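Local coordinates for protein mannose-specific lectin 1 chain 2 (Remusatia vivipara, PDB 3R0E) that is probably a mannose-binding, erythrocyte-agglutinating lectin, of which this chain is one bulb-type (beta-prism II) domain, at residues Y16-Q27 with M30-G41. Numbering follows the deposited sequence.
Sequences YGDGRLTAKNHQ and MQGDCNLVLYGG
Gln27 and Tyr39 form an antiparallel hydrogen-bonded pair: Tyr39 N reaches Gln27 O at 2.7 Å, and Gln27 N gives a longer bond to Tyr39 O, 3.2 Å. Residues 16-27 and 30-41 meet here and again at Met30; Gln27 and Met30 are the two ends of strand 27-30, which in between separates strands 19-22 and 36-39. At the Met30 end the type I' turn Tyr16-Gly19 abuts Met30, whose O accepts from Asp18 N (2.7 Å). Gly17 suits the positive phi of this turn.

Asp18 carries the polar side-chain link. With CG set beside its own backbone N (chi1 -51°), its carboxylate turns back across the gap, and OD1 takes the N-H of Gly32 at 2.7 Å, from above the carboxylate plane. That anchors the type I turn Gln31-Cys34, part of the mannose site inferred by similarity. Overlapping this turn, Asp33 OD1 accepts from Asn35 N, an Asx turn.

The His26 ring lies against the backbone of Gly40 and Gly41, CE1 3.4 Å from Gly41 N. Gly40 has a backbone conformation (phi 113°) that calls for glycine, and its chain can lie close to His26. Leu38, its CG anti to the backbone N (chi1 169°), brings CD1 to within 3.9 Å of His26 CB. On the sheet face shared with Gln27, the Tyr39 ring is backed by Val37 CG1.

Around this, Leu36 and Leu38 pack on Leu28 of the intervening strand, Met30 and Leu36 on Leu58 of strand 57-60, and Leu38 also on Leu92 of strand 89-92, joining this sheet to the prism's other two.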
loop_
_atom_site.group_PDB
_atom_site.type_symbol
_atom_site.label_atom_id
_atom_site.label_comp_id
_atom_site.label_asym_id
_atom_site.label_seq_id
_atom_site.Cartn_x
_atom_site.Cartn_y
_atom_site.Cartn_z
ATOM N N TYR B 16 5.081 6.286 -16.572
ATOM C CA TYR B 16 5.742 7.261 -17.436
ATOM C C TYR B 16 4.719 8.051 -18.240
ATOM O O TYR B 16 3.533 7.696 -18.277
ATOM C CB TYR B 16 6.745 6.576 -18.377
ATOM C CG TYR B 16 6.129 5.506 -19.261
ATOM C CD1 TYR B 16 5.979 4.193 -18.795
ATOM C CD2 TYR B 16 5.685 5.803 -20.553
ATOM C CE1 TYR B 16 5.400 3.203 -19.584
ATOM C CE2 TYR B 16 5.102 4.808 -21.362
ATOM C CZ TYR B 16 4.967 3.514 -20.864
ATOM O OH TYR B 16 4.397 2.523 -21.635
ATOM N N GLY B 17 5.185 9.129 -18.874
ATOM C CA GLY B 17 4.369 9.894 -19.821
ATOM C C GLY B 17 2.997 10.257 -19.297
ATOM O O GLY B 17 1.990 9.975 -19.948
ATOM N N ASP B 18 2.969 10.874 -18.117
ATOM C CA ASP B 18 1.739 11.348 -17.470
ATOM C C ASP B 18 0.882 10.222 -16.919
ATOM O O ASP B 18 -0.276 10.440 -16.568
ATOM C CB ASP B 18 0.914 12.290 -18.376
ATOM C CG ASP B 18 1.751 13.416 -18.966
ATOM O OD1 ASP B 18 2.515 14.060 -18.217
ATOM O OD2 ASP B 18 1.657 13.649 -20.191
ATOM N N GLY B 19 1.446 9.024 -16.848
ATOM C CA GLY B 19 0.866 7.969 -16.033
ATOM C C GLY B 19 0.862 8.397 -14.572
ATOM O O GLY B 19 1.745 9.135 -14.125
ATOM N N ARG B 20 -0.131 7.934 -13.824
ATOM C CA ARG B 20 -0.372 8.475 -12.498
ATOM C C ARG B 20 -0.902 7.433 -11.532
ATOM O O ARG B 20 -1.474 6.416 -11.945
ATOM C CB ARG B 20 -1.382 9.631 -12.584
ATOM C CG ARG B 20 -2.698 9.233 -13.243
ATOM C CD ARG B 20 -3.690 10.381 -13.376
ATOM N NE ARG B 20 -3.071 11.603 -13.882
ATOM C CZ ARG B 20 -2.752 11.809 -15.153
ATOM N NH1 ARG B 20 -2.990 10.863 -16.059
ATOM N NH2 ARG B 20 -2.187 12.950 -15.521
ATOM N N LEU B 21 -0.694 7.690 -10.242
ATOM C CA LEU B 21 -1.494 7.052 -9.198
ATOM C C LEU B 21 -2.632 7.997 -8.836
ATOM O O LEU B 21 -2.471 9.221 -8.857
ATOM C CB LEU B 21 -0.655 6.704 -7.960
ATOM C CG LEU B 21 0.531 5.735 -8.109
ATOM C CD1 LEU B 21 1.085 5.312 -6.744
ATOM C CD2 LEU B 21 0.175 4.498 -8.935
ATOM N N THR B 22 -3.779 7.420 -8.501
ATOM C CA THR B 22 -4.973 8.182 -8.186
ATOM C C THR B 22 -5.542 7.740 -6.842
ATOM O O THR B 22 -5.699 6.546 -6.589
ATOM C CB THR B 22 -6.059 7.990 -9.283
ATOM O OG1 THR B 22 -5.544 8.424 -10.542
ATOM C CG2 THR B 22 -7.292 8.801 -8.971
ATOM N N ALA B 23 -5.856 8.715 -5.995
ATOM C CA ALA B 23 -6.575 8.475 -4.752
ATOM C C ALA B 23 -7.802 9.396 -4.669
ATOM O O ALA B 23 -8.052 10.190 -5.572
ATOM C CB ALA B 23 -5.652 8.678 -3.563
ATOM N N LYS B 24 -8.558 9.283 -3.582
ATOM C CA LYS B 24 -9.784 10.054 -3.367
ATOM C C LYS B 24 -9.668 11.525 -3.768
ATOM O O LYS B 24 -10.436 12.005 -4.610
ATOM C CB LYS B 24 -10.196 9.959 -1.897
ATOM C CG LYS B 24 -11.696 9.768 -1.674
ATOM C CD LYS B 24 -12.002 9.516 -0.187
ATOM C CE LYS B 24 -13.195 8.569 -0.008
ATOM N NZ LYS B 24 -12.952 7.201 -0.601
ATOM N N ASN B 25 -8.704 12.228 -3.171
ATOM C CA ASN B 25 -8.514 13.664 -3.414
ATOM C C ASN B 25 -7.136 14.034 -3.963
ATOM O O ASN B 25 -6.781 15.213 -4.019
ATOM C CB ASN B 25 -8.788 14.460 -2.126
ATOM C CG ASN B 25 -10.251 14.416 -1.711
ATOM O OD1 ASN B 25 -10.579 13.965 -0.614
ATOM N ND2 ASN B 25 -11.139 14.871 -2.594
ATOM N N HIS B 26 -6.365 13.027 -4.369
ATOM C CA HIS B 26 -4.961 13.221 -4.721
ATOM C C HIS B 26 -4.539 12.418 -5.940
ATOM O O HIS B 26 -5.091 11.355 -6.213
ATOM C CB HIS B 26 -4.063 12.833 -3.547
ATOM C CG HIS B 26 -4.415 13.518 -2.264
ATOM N ND1 HIS B 26 -3.816 14.692 -1.859
ATOM C CD2 HIS B 26 -5.312 13.200 -1.305
ATOM C CE1 HIS B 26 -4.323 15.060 -0.697
ATOM N NE2 HIS B 26 -5.233 14.173 -0.341
ATOM N N GLN B 27 -3.539 12.939 -6.648
ATOM C CA GLN B 27 -2.927 12.278 -7.789
ATOM C C GLN B 27 -1.412 12.409 -7.702
ATOM O O GLN B 27 -0.891 13.448 -7.307
ATOM C CB GLN B 27 -3.379 12.912 -9.110
ATOM C CG GLN B 27 -4.825 12.641 -9.513
ATOM C CD GLN B 27 -5.091 12.991 -10.978
ATOM O OE1 GLN B 27 -4.727 14.070 -11.452
ATOM N NE2 GLN B 27 -5.720 12.073 -11.698
ATOM N N MET B 30 3.809 11.004 -12.888
ATOM C CA MET B 30 5.108 11.046 -13.529
ATOM C C MET B 30 4.914 11.740 -14.881
ATOM O O MET B 30 4.518 11.120 -15.876
ATOM C CB MET B 30 5.672 9.632 -13.701
ATOM C CG MET B 30 7.030 9.557 -14.387
ATOM S SD MET B 30 8.370 10.225 -13.377
ATOM C CE MET B 30 8.425 11.945 -13.904
ATOM N N GLN B 31 5.201 13.037 -14.903
ATOM C CA GLN B 31 4.809 13.887 -16.014
ATOM C C GLN B 31 5.749 13.840 -17.204
ATOM O O GLN B 31 6.931 13.482 -17.076
ATOM C CB GLN B 31 4.638 15.323 -15.532
ATOM C CG GLN B 31 3.554 15.475 -14.465
ATOM C CD GLN B 31 3.338 16.909 -14.043
ATOM O OE1 GLN B 31 4.227 17.751 -14.179
ATOM N NE2 GLN B 31 2.150 17.196 -13.527
ATOM N N GLY B 32 5.206 14.211 -18.364
ATOM C CA GLY B 32 5.977 14.347 -19.596
ATOM C C GLY B 32 7.214 15.221 -19.470
ATOM O O GLY B 32 8.183 15.036 -20.216
ATOM N N ASP B 33 7.190 16.159 -18.520
ATOM C CA ASP B 33 8.299 17.107 -18.310
ATOM C C ASP B 33 9.336 16.620 -17.306
ATOM O O ASP B 33 10.242 17.374 -16.940
ATOM C CB ASP B 33 7.763 18.471 -17.839
ATOM C CG ASP B 33 7.090 18.399 -16.468
ATOM O OD1 ASP B 33 7.101 17.320 -15.835
ATOM O OD2 ASP B 33 6.541 19.426 -16.021
ATOM N N CYS B 34 9.170 15.386 -16.824
ATOM C CA CYS B 34 10.141 14.747 -15.928
ATOM C C CYS B 34 10.037 15.190 -14.462
ATOM O O CYS B 34 10.918 14.894 -13.642
ATOM C CB CYS B 34 11.566 14.954 -16.442
ATOM S SG CYS B 34 12.730 13.792 -15.773
ATOM N N ASN B 35 8.957 15.891 -14.138
ATOM C CA ASN B 35 8.664 16.258 -12.756
ATOM C C ASN B 35 7.657 15.257 -12.203
ATOM O O ASN B 35 6.643 14.968 -12.852
ATOM C CB ASN B 35 8.092 17.692 -12.683
ATOM C CG ASN B 35 8.339 18.371 -11.324
ATOM O OD1 ASN B 35 9.163 17.924 -10.511
ATOM N ND2 ASN B 35 7.624 19.462 -11.080
ATOM N N LEU B 36 7.940 14.703 -11.026
ATOM C CA LEU B 36 6.990 13.813 -10.367
ATOM C C LEU B 36 6.205 14.660 -9.396
ATOM O O LEU B 36 6.788 15.226 -8.474
ATOM C CB LEU B 36 7.710 12.679 -9.634
ATOM C CG LEU B 36 6.847 11.678 -8.854
ATOM C CD1 LEU B 36 6.022 10.819 -9.799
ATOM C CD2 LEU B 36 7.704 10.818 -7.933
ATOM N N VAL B 37 4.894 14.762 -9.604
ATOM C CA VAL B 37 4.087 15.696 -8.830
ATOM C C VAL B 37 2.884 15.059 -8.141
ATOM O O VAL B 37 2.049 14.399 -8.781
ATOM C CB VAL B 37 3.617 16.927 -9.685
ATOM C CG1 VAL B 37 2.863 17.934 -8.822
ATOM C CG2 VAL B 37 4.803 17.611 -10.382
ATOM N N LEU B 38 2.808 15.278 -6.831
ATOM C CA LEU B 38 1.660 14.903 -6.051
ATOM C C LEU B 38 0.740 16.115 -5.975
ATOM O O LEU B 38 1.082 17.121 -5.363
ATOM C CB LEU B 38 2.101 14.414 -4.660
ATOM C CG LEU B 38 1.148 14.163 -3.476
ATOM C CD1 LEU B 38 -0.331 14.067 -3.799
ATOM C CD2 LEU B 38 1.588 12.924 -2.705
ATOM N N TYR B 39 -0.418 16.015 -6.622
ATOM C CA TYR B 39 -1.407 17.084 -6.608
ATOM C C TYR B 39 -2.391 16.890 -5.482
ATOM O O TYR B 39 -2.918 15.790 -5.289
ATOM C CB TYR B 39 -2.161 17.149 -7.938
ATOM C CG TYR B 39 -1.303 17.652 -9.060
ATOM C CD1 TYR B 39 -1.089 19.018 -9.242
ATOM C CD2 TYR B 39 -0.668 16.762 -9.922
ATOM C CE1 TYR B 39 -0.279 19.481 -10.268
ATOM C CE2 TYR B 39 0.135 17.216 -10.953
ATOM C CZ TYR B 39 0.322 18.574 -11.125
ATOM O OH TYR B 39 1.140 19.012 -12.141
ATOM N N GLY B 40 -2.650 17.968 -4.752
ATOM C CA GLY B 40 -3.609 17.948 -3.659
ATOM C C GLY B 40 -2.915 18.134 -2.330
ATOM O O GLY B 40 -1.687 18.080 -2.245
ATOM N N GLY B 41 -3.712 18.350 -1.288
ATOM C CA GLY B 41 -3.185 18.657 0.026
ATOM C C GLY B 41 -2.822 20.131 0.147
ATOM O O GLY B 41 -2.932 20.903 -0.811
#